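Local coordinates for porin (Acinetobacter baumannii AB307-0294, PDB 5DL7), which probably forms a channel of the OprD porin family in the outer membrane, with vanillate a proposed substrate, at residues D48-L53 and G92-N97; A76-M81 and D103-K108; V169-S174 and F295-E300; P42-R47 and D86-S91. One frame throughout, in Å; residues are numbered along the deposited sequence.

Interaction 1: residues D48-L53 and G92-N97. With CA (calcium ion), chain C; C8E ((hydroxyethyloxy)tri(ethyloxy)octane), chain K.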
loop_
_atom_site.group_PDB
_atom_site.type_symbol
_atom_site.label_atom_id
_atom_site.label_comp_id
_atom_site.label_asym_id
_atom_site.label_seq_id
_atom_site.Cartn_x
_atom_site.Cartn_y
_atom_site.Cartn_z
ATOM N N ASP A 48 14.626 -6.347 10.147
ATOM C CA ASP A 48 13.989 -7.474 10.881
ATOM C C ASP A 48 13.901 -8.647 9.890
ATOM O O ASP A 48 14.008 -8.521 8.682
ATOM C CB ASP A 48 12.561 -7.164 11.380
ATOM C CG ASP A 48 12.455 -6.427 12.648
ATOM O OD1 ASP A 48 12.926 -6.867 13.720
ATOM O OD2 ASP A 48 11.828 -5.230 12.636
ATOM N N TRP A 49 13.746 -9.841 10.486
ATOM C CA TRP A 49 13.570 -11.023 9.706
ATOM C C TRP A 49 12.436 -11.806 10.422
ATOM O O TRP A 49 12.518 -12.130 11.624
ATOM C CB TRP A 49 14.781 -11.849 9.646
ATOM C CG TRP A 49 14.705 -13.022 8.714
ATOM C CD1 TRP A 49 13.811 -13.239 7.667
ATOM C CD2 TRP A 49 15.501 -14.210 8.798
ATOM N NE1 TRP A 49 14.050 -14.436 7.081
ATOM C CE2 TRP A 49 15.026 -15.089 7.792
ATOM C CE3 TRP A 49 16.513 -14.649 9.681
ATOM C CZ2 TRP A 49 15.610 -16.343 7.550
ATOM C CZ3 TRP A 49 17.010 -15.909 9.546
ATOM C CH2 TRP A 49 16.559 -16.773 8.492
ATOM N N ALA A 50 11.330 -11.997 9.684
ATOM C CA ALA A 50 10.138 -12.572 10.278
ATOM C C ALA A 50 9.433 -13.551 9.400
ATOM O O ALA A 50 9.594 -13.607 8.194
ATOM C CB ALA A 50 9.093 -11.465 10.628
ATOM N N GLN A 51 8.668 -14.452 10.071
ATOM C CA GLN A 51 7.836 -15.406 9.340
ATOM C C GLN A 51 6.415 -15.348 9.776
ATOM O O GLN A 51 6.136 -15.175 10.986
ATOM C CB GLN A 51 8.405 -16.845 9.697
ATOM C CG GLN A 51 7.615 -17.936 9.034
ATOM C CD GLN A 51 8.610 -18.730 8.323
ATOM O OE1 GLN A 51 9.618 -19.224 8.939
ATOM N NE2 GLN A 51 8.464 -18.735 7.043
ATOM N N GLY A 52 5.489 -15.551 8.868
ATOM C CA GLY A 52 4.100 -15.404 9.180
ATOM C C GLY A 52 3.191 -16.405 8.485
ATOM O O GLY A 52 3.537 -16.986 7.480
ATOM N N LEU A 53 2.134 -16.741 9.165
ATOM C CA LEU A 53 0.970 -17.494 8.628
ATOM C C LEU A 53 -0.231 -16.633 8.577
ATOM O O LEU A 53 -0.563 -15.904 9.515
ATOM C CB LEU A 53 0.585 -18.714 9.571
ATOM C CG LEU A 53 1.633 -19.696 9.645
ATOM C CD1 LEU A 53 1.263 -20.642 10.820
ATOM C CD2 LEU A 53 1.836 -20.579 8.361
ATOM N N GLY A 92 8.699 -2.489 10.919
ATOM C CA GLY A 92 7.327 -2.752 10.708
ATOM C C GLY A 92 6.836 -4.208 10.529
ATOM O O GLY A 92 5.677 -4.473 10.346
ATOM N N LEU A 93 7.764 -5.145 10.497
ATOM C CA LEU A 93 7.435 -6.518 10.376
ATOM C C LEU A 93 6.947 -7.095 11.729
ATOM O O LEU A 93 6.402 -8.145 11.782
ATOM C CB LEU A 93 8.667 -7.391 9.927
ATOM C CG LEU A 93 9.167 -7.113 8.492
ATOM C CD1 LEU A 93 10.239 -8.097 8.139
ATOM C CD2 LEU A 93 8.031 -7.241 7.470
ATOM N N LEU A 94 7.466 -6.506 12.829
ATOM C CA LEU A 94 7.225 -7.072 14.183
ATOM C C LEU A 94 6.875 -5.860 15.152
ATOM O O LEU A 94 7.408 -4.707 14.948
ATOM C CB LEU A 94 8.485 -7.695 14.724
ATOM C CG LEU A 94 8.957 -8.992 14.000
ATOM C CD1 LEU A 94 10.404 -9.284 14.353
ATOM C CD2 LEU A 94 8.068 -10.143 14.410
ATOM N N PRO A 95 6.057 -6.138 16.142
ATOM C CA PRO A 95 5.832 -5.113 17.225
ATOM C C PRO A 95 7.122 -4.795 17.920
ATOM O O PRO A 95 8.021 -5.675 18.164
ATOM C CB PRO A 95 4.778 -5.725 18.103
ATOM C CG PRO A 95 4.248 -6.948 17.329
ATOM C CD PRO A 95 5.431 -7.412 16.519
ATOM N N VAL A 96 7.307 -3.475 18.135
ATOM C CA VAL A 96 8.554 -3.055 18.837
ATOM C C VAL A 96 8.160 -2.279 20.111
ATOM O O VAL A 96 7.319 -1.391 20.011
ATOM C CB VAL A 96 9.374 -2.133 17.908
ATOM C CG1 VAL A 96 10.546 -1.585 18.598
ATOM C CG2 VAL A 96 9.967 -2.986 16.719
ATOM N N ASN A 97 8.792 -2.611 21.213
ATOM C CA ASN A 97 8.512 -1.972 22.484
ATOM C C ASN A 97 9.250 -0.656 22.630
ATOM O O ASN A 97 10.189 -0.250 21.831
ATOM C CB ASN A 97 8.948 -2.926 23.542
ATOM C CG ASN A 97 8.089 -4.193 23.509
ATOM O OD1 ASN A 97 6.928 -4.087 23.568
ATOM N ND2 ASN A 97 8.674 -5.337 23.316
HETATM CA CA CA C . 5.209 -5.703 23.704
HETATM O O12 C8E K . 19.880 -11.728 9.366
HETATM C C13 C8E K . 19.484 -12.921 8.731
HETATM C C14 C8E K . 18.804 -12.605 7.409
HETATM O O15 C8E K . 18.605 -13.783 6.621
HETATM C C16 C8E K . 18.197 -13.546 5.251
HETATM C C17 C8E K . 17.158 -14.606 5.003
HETATM O O18 C8E K . 16.657 -14.666 3.668
HETATM C C19 C8E K . 15.249 -14.964 3.658
HETATM C C20 C8E K . 14.558 -14.696 2.325
HETATM O O21 C8E K . 13.173 -14.205 2.530
HETATM O O HOH W 1 9.540 -4.170 13.293
HETATM O O HOH W 2 4.246 -4.199 22.195
#
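The barrel wall meets the loop that joins strands 66-79 and 105-117 where Leu93 and Leu94 pack against Asp48 and Ala50 of strand 46-58. Trp49 points to the other side of the strand, where a detergent molecule lies over one ring face and its C17 comes to 3.4 Å from Trp49 CZ2, consistent with the loop lying on the interior side of the wall. Trp49 NE1 is hydrogen-bonded to Asn29 OD1. Ala50 CB is the shared apolar foothold, 4.2 Å from Leu93 CB and 4.1 Å from Leu94 CD2. The two branches of Leu94 divide the work: CD2 goes to Ala50, while CD1 lies 3.6 Å from Asp48 OD1, the two side chains crossing at a slant. Leu93 CD1 rests near the Asp48 backbone and CB. With CG beside its backbone N (chi1 -83°), Asp48 carries its carboxylate into the loop. There water 1 gives one hydrogen to Asp48 OD2 at 2.6 Å and the other to Leu94 O at 2.8 Å, and accepts from Gly92 N at 3.0 Å. OD2 is also hydrogen-bonded to Ser91 OG, and OD1 forms a salt bridge with Arg102 NE. Farther along the loop, Asn97 OD1 binds a calcium ion at 2.4 Å, a site it shares with Asp103. The charge of the buried Asp48 is thus balanced by Arg102, which would be expected to keep it ionised, while the leucines supply an apolar surround.

Interaction 2: residues A76-M81 and D103-K108. With CA (calcium ion), chain C; CA (calcium ion), chain E.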
loop_
_atom_site.group_PDB
_atom_site.type_symbol
_atom_site.label_atom_id
_atom_site.label_comp_id
_atom_site.label_asym_id
_atom_site.label_seq_id
_atom_site.Cartn_x
_atom_site.Cartn_y
_atom_site.Cartn_z
ATOM N N ALA A 76 -0.485 -15.138 12.383
ATOM C CA ALA A 76 0.469 -15.488 13.431
ATOM C C ALA A 76 1.864 -15.178 12.870
ATOM O O ALA A 76 2.227 -15.783 11.875
ATOM C CB ALA A 76 0.304 -16.886 13.833
ATOM N N GLY A 77 2.650 -14.366 13.571
ATOM C CA GLY A 77 3.957 -13.911 13.162
ATOM C C GLY A 77 5.073 -14.126 14.175
ATOM O O GLY A 77 4.782 -14.141 15.365
ATOM N N PHE A 78 6.272 -14.395 13.689
ATOM C CA PHE A 78 7.428 -14.799 14.497
ATOM C C PHE A 78 8.659 -14.102 14.139
ATOM O O PHE A 78 8.971 -14.020 12.937
ATOM C CB PHE A 78 7.723 -16.308 14.258
ATOM C CG PHE A 78 6.545 -17.188 14.496
ATOM C CD1 PHE A 78 5.497 -17.296 13.548
ATOM C CD2 PHE A 78 6.419 -17.784 15.690
ATOM C CE1 PHE A 78 4.321 -18.043 13.795
ATOM C CE2 PHE A 78 5.317 -18.638 15.908
ATOM C CZ PHE A 78 4.254 -18.712 14.958
ATOM N N ASN A 79 9.479 -13.758 15.138
ATOM C CA ASN A 79 10.710 -13.091 14.901
ATOM C C ASN A 79 11.743 -14.231 14.634
ATOM O O ASN A 79 11.868 -15.136 15.407
ATOM C CB ASN A 79 11.074 -12.356 16.203
ATOM C CG ASN A 79 12.409 -11.726 16.164
ATOM O OD1 ASN A 79 13.053 -11.520 15.121
ATOM N ND2 ASN A 79 12.892 -11.427 17.342
ATOM N N LEU A 80 12.586 -14.060 13.617
ATOM C CA LEU A 80 13.638 -15.040 13.302
ATOM C C LEU A 80 15.012 -14.526 13.663
ATOM O O LEU A 80 15.978 -15.301 13.593
ATOM C CB LEU A 80 13.572 -15.399 11.819
ATOM C CG LEU A 80 12.240 -15.981 11.346
ATOM C CD1 LEU A 80 12.218 -16.042 9.824
ATOM C CD2 LEU A 80 11.947 -17.293 12.057
ATOM N N MET A 81 15.143 -13.260 14.094
ATOM C CA MET A 81 16.481 -12.801 14.537
ATOM C C MET A 81 16.777 -12.835 16.006
ATOM O O MET A 81 17.826 -12.345 16.403
ATOM C CB MET A 81 16.668 -11.336 14.068
ATOM C CG MET A 81 16.899 -11.176 12.606
ATOM S SD MET A 81 17.201 -9.499 12.039
ATOM C CE MET A 81 18.706 -9.004 12.788
ATOM N N ASP A 103 8.733 -7.780 20.191
ATOM C CA ASP A 103 8.006 -8.943 20.544
ATOM C C ASP A 103 8.327 -10.107 19.575
ATOM O O ASP A 103 8.269 -9.875 18.392
ATOM C CB ASP A 103 6.543 -8.622 20.485
ATOM C CG ASP A 103 6.078 -7.612 21.642
ATOM O OD1 ASP A 103 6.780 -7.602 22.716
ATOM O OD2 ASP A 103 5.086 -6.923 21.431
ATOM N N ASP A 104 8.500 -11.282 20.086
ATOM C CA ASP A 104 8.998 -12.412 19.323
ATOM C C ASP A 104 7.906 -13.213 18.598
ATOM O O ASP A 104 8.234 -14.003 17.669
ATOM C CB ASP A 104 9.848 -13.266 20.149
ATOM C CG ASP A 104 11.113 -12.519 20.579
ATOM O OD1 ASP A 104 11.732 -11.710 19.812
ATOM O OD2 ASP A 104 11.444 -12.607 21.747
ATOM N N TYR A 105 6.648 -12.964 18.997
ATOM C CA TYR A 105 5.502 -13.639 18.535
ATOM C C TYR A 105 4.372 -12.656 18.579
ATOM O O TYR A 105 4.368 -11.834 19.502
ATOM C CB TYR A 105 5.184 -14.897 19.230
ATOM C CG TYR A 105 3.885 -15.275 18.859
ATOM C CD1 TYR A 105 3.686 -15.976 17.674
ATOM C CD2 TYR A 105 2.761 -14.933 19.635
ATOM C CE1 TYR A 105 2.406 -16.364 17.203
ATOM C CE2 TYR A 105 1.461 -15.220 19.149
ATOM C CZ TYR A 105 1.252 -15.920 17.957
ATOM O OH TYR A 105 0.021 -16.457 17.546
ATOM N N TYR A 106 3.537 -12.588 17.516
ATOM C CA TYR A 106 2.321 -11.855 17.627
ATOM C C TYR A 106 1.278 -12.465 16.787
ATOM O O TYR A 106 1.565 -12.916 15.590
ATOM C CB TYR A 106 2.429 -10.395 17.328
ATOM C CG TYR A 106 2.734 -9.864 15.863
ATOM C CD1 TYR A 106 3.880 -10.272 15.172
ATOM C CD2 TYR A 106 1.929 -8.866 15.267
ATOM C CE1 TYR A 106 4.186 -9.685 13.867
ATOM C CE2 TYR A 106 2.205 -8.269 13.979
ATOM C CZ TYR A 106 3.408 -8.760 13.309
ATOM O OH TYR A 106 3.714 -8.129 12.149
ATOM N N GLY A 107 0.045 -12.424 17.299
ATOM C CA GLY A 107 -1.070 -13.130 16.673
ATOM C C GLY A 107 -2.318 -12.261 16.672
ATOM O O GLY A 107 -2.400 -11.418 17.563
ATOM N N LYS A 108 -3.276 -12.387 15.695
ATOM C CA LYS A 108 -4.435 -11.522 15.699
ATOM C C LYS A 108 -5.478 -12.056 14.723
ATOM O O LYS A 108 -5.119 -12.898 13.806
ATOM C CB LYS A 108 -4.201 -10.064 15.384
ATOM C CG LYS A 108 -3.128 -9.816 14.313
ATOM C CD LYS A 108 -2.958 -8.422 13.899
ATOM C CE LYS A 108 -1.724 -8.222 13.077
ATOM N NZ LYS A 108 -1.517 -6.839 12.651
HETATM CA CA CA C . 5.209 -5.703 23.704
HETATM CA CA CA E . 12.458 -10.094 21.778
HETATM O O HOH W 2 4.246 -4.199 22.195
HETATM O O HOH W 3 11.327 -9.606 23.597
HETATM O O HOH W 4 14.102 -9.434 19.959
#
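Asn79 places CG anti to its backbone N (chi1 174°) and Asp104 places CG beside its own (chi1 -65°), which lays the two side chains alongside each other, pointing the same way. Asn79 ND2, with the acceptor in its amide plane, then donates to the anti side of Asp104 OD1 at 2.7 Å, somewhat out of the carboxylate plane, and donates as well to Gly82 O. Asn79 OD1 accepts from Met81 N at 2.9 Å, an Asx turn that fixes the amide's rotation. Leading up to this junction, strands 66-79 and 105-117 run antiparallel as neighbours in the barrel wall. Gly77 and Tyr106 form a hydrogen-bonded pair: Gly77 N to Tyr106 O 2.7 Å, Tyr106 N to Gly77 O 2.9 Å. Next along, Asn79 N reaches Asp104 O at 2.8 Å. On the face carrying Ala76 and Phe78, Tyr105 turns its edge to the Phe78 ring in a T-shaped pair, planes 60° apart and CD1 3.6 Å from Phe78 CE2. Both carboxylate oxygens of Asp104 bind a calcium ion completed partly by Arg102 O; Asp103 binds another bidentately. Asp104 OD1 therefore serves metal and amide together, making Asn79 a second-shell residue that positions a calcium ligand.

Interaction 3: residues V169-S174 and F295-E300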
loop_
_atom_site.group_PDB
_atom_site.type_symbol
_atom_site.label_atom_id
_atom_site.label_comp_id
_atom_site.label_asym_id
_atom_site.label_seq_id
_atom_site.Cartn_x
_atom_site.Cartn_y
_atom_site.Cartn_z
ATOM N N VAL A 169 -8.409 1.241 13.781
ATOM C CA VAL A 169 -7.438 0.679 12.868
ATOM C C VAL A 169 -6.544 -0.280 13.642
ATOM O O VAL A 169 -6.160 0.028 14.802
ATOM C CB VAL A 169 -6.632 1.799 12.161
ATOM C CG1 VAL A 169 -5.778 2.646 13.092
ATOM C CG2 VAL A 169 -5.738 1.187 11.037
ATOM N N ARG A 170 -6.188 -1.461 13.050
ATOM C CA ARG A 170 -5.154 -2.247 13.679
ATOM C C ARG A 170 -3.960 -2.289 12.697
ATOM O O ARG A 170 -4.095 -2.885 11.634
ATOM C CB ARG A 170 -5.700 -3.636 13.938
ATOM C CG ARG A 170 -4.643 -4.562 14.544
ATOM C CD ARG A 170 -5.136 -5.696 15.384
ATOM N NE ARG A 170 -6.093 -6.572 14.725
ATOM C CZ ARG A 170 -6.797 -7.473 15.374
ATOM N NH1 ARG A 170 -6.607 -7.574 16.709
ATOM N NH2 ARG A 170 -7.675 -8.262 14.763
ATOM N N GLN A 171 -2.922 -1.660 13.085
ATOM C CA GLN A 171 -1.738 -1.441 12.228
ATOM C C GLN A 171 -1.115 -2.823 11.931
ATOM O O GLN A 171 -1.230 -3.771 12.682
ATOM C CB GLN A 171 -0.762 -0.500 12.746
ATOM C CG GLN A 171 -1.319 0.887 13.141
ATOM C CD GLN A 171 -1.797 1.711 11.856
ATOM O OE1 GLN A 171 -2.021 1.164 10.792
ATOM N NE2 GLN A 171 -2.237 2.987 12.132
ATOM N N ARG A 172 -0.435 -2.827 10.808
ATOM C CA ARG A 172 0.192 -4.082 10.367
ATOM C C ARG A 172 1.068 -4.789 11.391
ATOM O O ARG A 172 1.080 -6.039 11.507
ATOM C CB ARG A 172 1.041 -3.750 9.036
ATOM C CG ARG A 172 2.078 -2.756 9.249
ATOM C CD ARG A 172 2.347 -1.979 7.937
ATOM N NE ARG A 172 3.350 -0.954 8.081
ATOM C CZ ARG A 172 3.864 -0.237 7.085
ATOM N NH1 ARG A 172 3.351 -0.344 5.849
ATOM N NH2 ARG A 172 4.830 0.626 7.362
ATOM N N ASP A 173 1.822 -4.007 12.139
ATOM C CA ASP A 173 2.740 -4.473 13.159
ATOM C C ASP A 173 2.194 -4.350 14.619
ATOM O O ASP A 173 2.950 -4.370 15.542
ATOM C CB ASP A 173 4.031 -3.668 13.154
ATOM C CG ASP A 173 3.819 -2.131 13.251
ATOM O OD1 ASP A 173 2.661 -1.641 13.234
ATOM O OD2 ASP A 173 4.863 -1.396 13.427
ATOM N N SER A 174 0.890 -4.486 14.745
ATOM C CA SER A 174 0.239 -4.362 16.063
ATOM C C SER A 174 -0.777 -5.388 16.263
ATOM O O SER A 174 -1.509 -5.848 15.362
ATOM C CB SER A 174 -0.429 -2.978 16.134
ATOM O OG SER A 174 -0.994 -2.860 17.477
ATOM N N PHE A 295 -2.873 11.454 4.298
ATOM C CA PHE A 295 -3.491 10.139 4.128
ATOM C C PHE A 295 -3.488 9.411 5.471
ATOM O O PHE A 295 -2.804 9.918 6.374
ATOM C CB PHE A 295 -2.842 9.316 2.963
ATOM C CG PHE A 295 -1.313 9.323 2.962
ATOM C CD1 PHE A 295 -0.636 8.323 3.686
ATOM C CD2 PHE A 295 -0.592 10.266 2.201
ATOM C CE1 PHE A 295 0.717 8.305 3.693
ATOM C CE2 PHE A 295 0.759 10.319 2.238
ATOM C CZ PHE A 295 1.434 9.345 3.022
ATOM N N LEU A 296 -4.142 8.315 5.543
ATOM C CA LEU A 296 -4.294 7.616 6.843
ATOM C C LEU A 296 -2.980 7.116 7.361
ATOM O O LEU A 296 -2.069 6.749 6.614
ATOM C CB LEU A 296 -5.380 6.538 6.732
ATOM C CG LEU A 296 -6.753 7.115 6.580
ATOM C CD1 LEU A 296 -7.730 6.019 6.095
ATOM C CD2 LEU A 296 -7.351 7.627 7.879
ATOM N N SER A 297 -2.907 7.000 8.667
ATOM C CA SER A 297 -1.730 6.434 9.360
ATOM C C SER A 297 -1.480 4.996 8.920
ATOM O O SER A 297 -2.430 4.190 8.651
ATOM C CB SER A 297 -1.933 6.514 10.903
ATOM O OG SER A 297 -3.076 5.729 11.294
ATOM N N GLY A 298 -0.224 4.603 9.079
ATOM C CA GLY A 298 0.193 3.193 8.966
ATOM C C GLY A 298 0.350 2.585 7.580
ATOM O O GLY A 298 0.394 1.345 7.383
ATOM N N THR A 299 0.337 3.500 6.593
ATOM C CA THR A 299 0.251 3.053 5.174
ATOM C C THR A 299 1.114 4.014 4.253
ATOM O O THR A 299 1.671 4.953 4.774
ATOM C CB THR A 299 -1.208 2.879 4.699
ATOM O OG1 THR A 299 -1.231 2.024 3.430
ATOM C CG2 THR A 299 -1.842 4.113 4.595
ATOM N N GLU A 300 1.243 3.508 3.059
ATOM C CA GLU A 300 1.989 4.180 2.009
ATOM C C GLU A 300 1.144 5.257 1.448
ATOM O O GLU A 300 -0.106 5.272 1.454
ATOM C CB GLU A 300 2.391 3.117 0.926
ATOM C CG GLU A 300 3.528 2.188 1.428
ATOM C CD GLU A 300 3.103 1.215 2.620
ATOM O OE1 GLU A 300 1.966 0.611 2.415
ATOM O OE2 GLU A 300 3.970 1.144 3.538
HETATM O O HOH W 5 -0.361 -0.358 9.290
HETATM O O HOH W 6 5.383 2.504 5.042
#
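Arg172 NH1 meets Glu300 OE2 at 2.8 Å in a salt bridge that is nearly straight at the hydrogen (164°). The carboxylate offers its syn lone pair, the oxygen lies only 4° out of the guanidinium plane, and the two flat groups are nearly coplanar. Water 6 doubles the link, accepting from Arg172 NH2 and donating to Glu300 OE2 at 2.5 Å. Alongside, Gln171 NE2 makes a weak hydrogen bond to Ser297 OG at 3.0 Å, and Gln171 OE1 lies 3.5 Å from Gly298 CA. Water 5 joins the backbones, accepting from Arg172 N and donating to both Gln171 OE1 and Gly298 O, the latter at 2.7 Å. The contact's centre is about 10 Å from that of the chain. Here the end of strand 159-170 meets the loop between strands 278-288 and 318-327, consistent with loops folded into the lumen, as in OprD-family porins. A type I turn from Gln171 to Ser174, closed by Ser174 N to Gln171 O, presents Arg172, whose extended chain leaves from between the backbone N and carbonyl carbon (chi1 60°). Farther out, Ser137 OG hydrogen-bonds both Arg172 NH1 and Glu300 OE1, Gln144 NE2 holds Gln171 OE1, and Asp183 OD2 takes the Gly298 N-H.

Interaction 4: residues P42-R47 and D86-S91. With CA (calcium ion), chain D.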
loop_
_atom_site.group_PDB
_atom_site.type_symbol
_atom_site.label_atom_id
_atom_site.label_comp_id
_atom_site.label_asym_id
_atom_site.label_seq_id
_atom_site.Cartn_x
_atom_site.Cartn_y
_atom_site.Cartn_z
ATOM N N PRO A 42 20.553 6.409 17.022
ATOM C CA PRO A 42 21.597 5.404 17.375
ATOM C C PRO A 42 21.622 4.138 16.498
ATOM O O PRO A 42 22.209 3.160 16.926
ATOM C CB PRO A 42 21.194 5.015 18.776
ATOM C CG PRO A 42 19.691 5.073 18.701
ATOM C CD PRO A 42 19.292 6.153 17.734
ATOM N N TYR A 43 21.050 4.185 15.307
ATOM C CA TYR A 43 20.757 2.984 14.543
ATOM C C TYR A 43 21.532 3.009 13.241
ATOM O O TYR A 43 21.681 4.095 12.642
ATOM C CB TYR A 43 19.233 2.907 14.195
ATOM C CG TYR A 43 18.396 2.664 15.437
ATOM C CD1 TYR A 43 18.699 1.609 16.264
ATOM C CD2 TYR A 43 17.373 3.535 15.807
ATOM C CE1 TYR A 43 18.026 1.427 17.458
ATOM C CE2 TYR A 43 16.668 3.373 17.004
ATOM C CZ TYR A 43 17.013 2.303 17.806
ATOM O OH TYR A 43 16.413 2.105 19.021
ATOM N N THR A 44 22.060 1.836 12.850
ATOM C CA THR A 44 22.718 1.700 11.556
ATOM C C THR A 44 21.817 1.319 10.409
ATOM O O THR A 44 22.215 1.506 9.247
ATOM C CB THR A 44 23.846 0.760 11.564
ATOM O OG1 THR A 44 24.622 1.053 10.325
ATOM C CG2 THR A 44 23.440 -0.594 11.743
ATOM N N ALA A 45 20.649 0.810 10.769
ATOM C CA ALA A 45 19.693 0.266 9.782
ATOM C C ALA A 45 18.382 -0.001 10.504
ATOM O O ALA A 45 18.376 -0.061 11.760
ATOM C CB ALA A 45 20.221 -1.037 9.170
ATOM N N ALA A 46 17.274 0.008 9.740
ATOM C CA ALA A 46 15.975 -0.557 10.180
ATOM C C ALA A 46 15.971 -1.975 9.646
ATOM O O ALA A 46 16.169 -2.167 8.403
ATOM C CB ALA A 46 14.795 0.194 9.630
ATOM N N ARG A 47 15.741 -2.989 10.493
ATOM C CA ARG A 47 15.971 -4.360 10.003
ATOM C C ARG A 47 15.147 -5.321 10.823
ATOM O O ARG A 47 15.014 -5.119 12.020
ATOM C CB ARG A 47 17.422 -4.794 10.186
ATOM C CG ARG A 47 17.909 -6.077 9.555
ATOM C CD ARG A 47 19.434 -6.298 9.742
ATOM N NE ARG A 47 20.119 -5.319 8.971
ATOM C CZ ARG A 47 21.479 -5.119 8.914
ATOM N NH1 ARG A 47 22.250 -5.780 9.720
ATOM N NH2 ARG A 47 21.992 -4.179 8.175
ATOM N N ASP A 86 16.970 -6.283 18.201
ATOM C CA ASP A 86 16.772 -5.103 19.113
ATOM C C ASP A 86 17.803 -4.041 18.890
ATOM O O ASP A 86 17.606 -2.889 19.281
ATOM C CB ASP A 86 16.830 -5.545 20.593
ATOM C CG ASP A 86 15.849 -6.673 20.912
ATOM O OD1 ASP A 86 14.886 -6.936 20.151
ATOM O OD2 ASP A 86 15.975 -7.266 21.958
ATOM N N ASP A 87 18.846 -4.359 18.204
ATOM C CA ASP A 87 19.802 -3.281 17.873
ATOM C C ASP A 87 19.570 -2.478 16.608
ATOM O O ASP A 87 20.451 -1.668 16.224
ATOM C CB ASP A 87 21.152 -3.869 17.749
ATOM C CG ASP A 87 21.619 -4.534 19.012
ATOM O OD1 ASP A 87 21.540 -3.866 20.072
ATOM O OD2 ASP A 87 22.104 -5.669 18.868
ATOM N N TYR A 88 18.415 -2.649 15.967
ATOM C CA TYR A 88 18.110 -1.972 14.745
ATOM C C TYR A 88 16.857 -1.180 14.863
ATOM O O TYR A 88 15.947 -1.482 15.641
ATOM C CB TYR A 88 17.992 -3.040 13.616
ATOM C CG TYR A 88 19.230 -3.772 13.341
ATOM C CD1 TYR A 88 20.277 -3.154 12.769
ATOM C CD2 TYR A 88 19.432 -5.040 13.792
ATOM C CE1 TYR A 88 21.469 -3.842 12.555
ATOM C CE2 TYR A 88 20.580 -5.706 13.681
ATOM C CZ TYR A 88 21.626 -5.113 13.063
ATOM O OH TYR A 88 22.781 -5.802 12.928
ATOM N N ALA A 89 16.681 -0.179 13.964
ATOM C CA ALA A 89 15.446 0.557 13.885
ATOM C C ALA A 89 14.254 -0.348 13.357
ATOM O O ALA A 89 14.500 -1.474 12.847
ATOM C CB ALA A 89 15.472 1.840 13.146
ATOM N N ARG A 90 13.115 0.003 13.864
ATOM C CA ARG A 90 11.923 -0.745 13.646
ATOM C C ARG A 90 11.683 -0.823 12.123
ATOM O O ARG A 90 11.774 0.183 11.425
ATOM C CB ARG A 90 10.691 -0.280 14.319
ATOM C CG ARG A 90 10.193 1.020 14.022
ATOM C CD ARG A 90 9.075 1.334 15.031
ATOM N NE ARG A 90 7.813 0.785 14.592
ATOM C CZ ARG A 90 6.724 1.520 14.246
ATOM N NH1 ARG A 90 6.746 2.863 14.247
ATOM N NH2 ARG A 90 5.547 0.954 13.975
ATOM N N SER A 91 11.373 -2.039 11.648
ATOM C CA SER A 91 10.965 -2.247 10.223
ATOM C C SER A 91 9.520 -2.167 9.939
ATOM O O SER A 91 9.085 -1.995 8.760
ATOM C CB SER A 91 11.502 -3.639 9.835
ATOM O OG SER A 91 10.725 -4.698 10.368
HETATM CA CA CA D . 24.160 1.973 7.901
HETATM O O HOH W 7 22.002 -0.203 14.576
HETATM O O HOH W 8 25.641 1.932 6.168
#
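Backbone bonds join Ala89 to both neighbours of Ala46: Ala89 N donates to Ala45 O at 2.8 Å, and Arg47 N donates to Ala89 O at 3.1 Å. They frame a single bridge between Ala46 and Ala89, whose CB atoms lie 3.9 Å apart. Water 7 adds a link, accepting from Thr44 N at 2.7 Å and donating to Asp87 O. Among the aromatic contacts, Arg47 CD stands over the centre of the Tyr88 ring as a CH-pi contact, 4.0 Å from the centroid and 7° off the normal, whereas the guanidinium forms an off-centre cation-pi contact, tilted 32° to the ring. The bend at chi3 (-68°) lays the guanidinium over the rim of the ring, near CE1 and CZ, while Asp33 holds NE in a salt bridge. Near the rim of one Tyr43 face lies Ala89 N, with Tyr43 CD2 3.7 Å from Ala89 CB; Pro42 CG stands over the centre of the opposite face. Metal bonds come from Thr44 alone of the two segments: O at 2.4 Å and OG1 bind a calcium ion shared with Asp35, Tyr36 and Asp39. Here the loop leading to strand 105-117 meets the chain entering strand 46-58; on strand 22-36, Arg34 bonds to the Ala46 backbone.

Residues 42-53 and 86-97 run unbroken through interactions 4 and 1, so the same two chain segments stay together along both; the centres are about 13 Å apart, and the Asp48-Ser91 hydrogen bond links them. Interaction 2 lies about 6 Å from interaction 1, centre to centre, and continues the wall: Trp49 O is 2.8 Å from Leu80 N, and Tyr106 OH is 2.7 Å from Leu93 O. A calcium ion bound by Asn97 and Asp103 also ties these two together. Interaction 3 stands deeper in the barrel yet is tethered to the rest. Lys108 NZ lies 2.9 Å from both Arg172 O and Ser174 O, and Asp173 pairs with Arg90 of interaction 4.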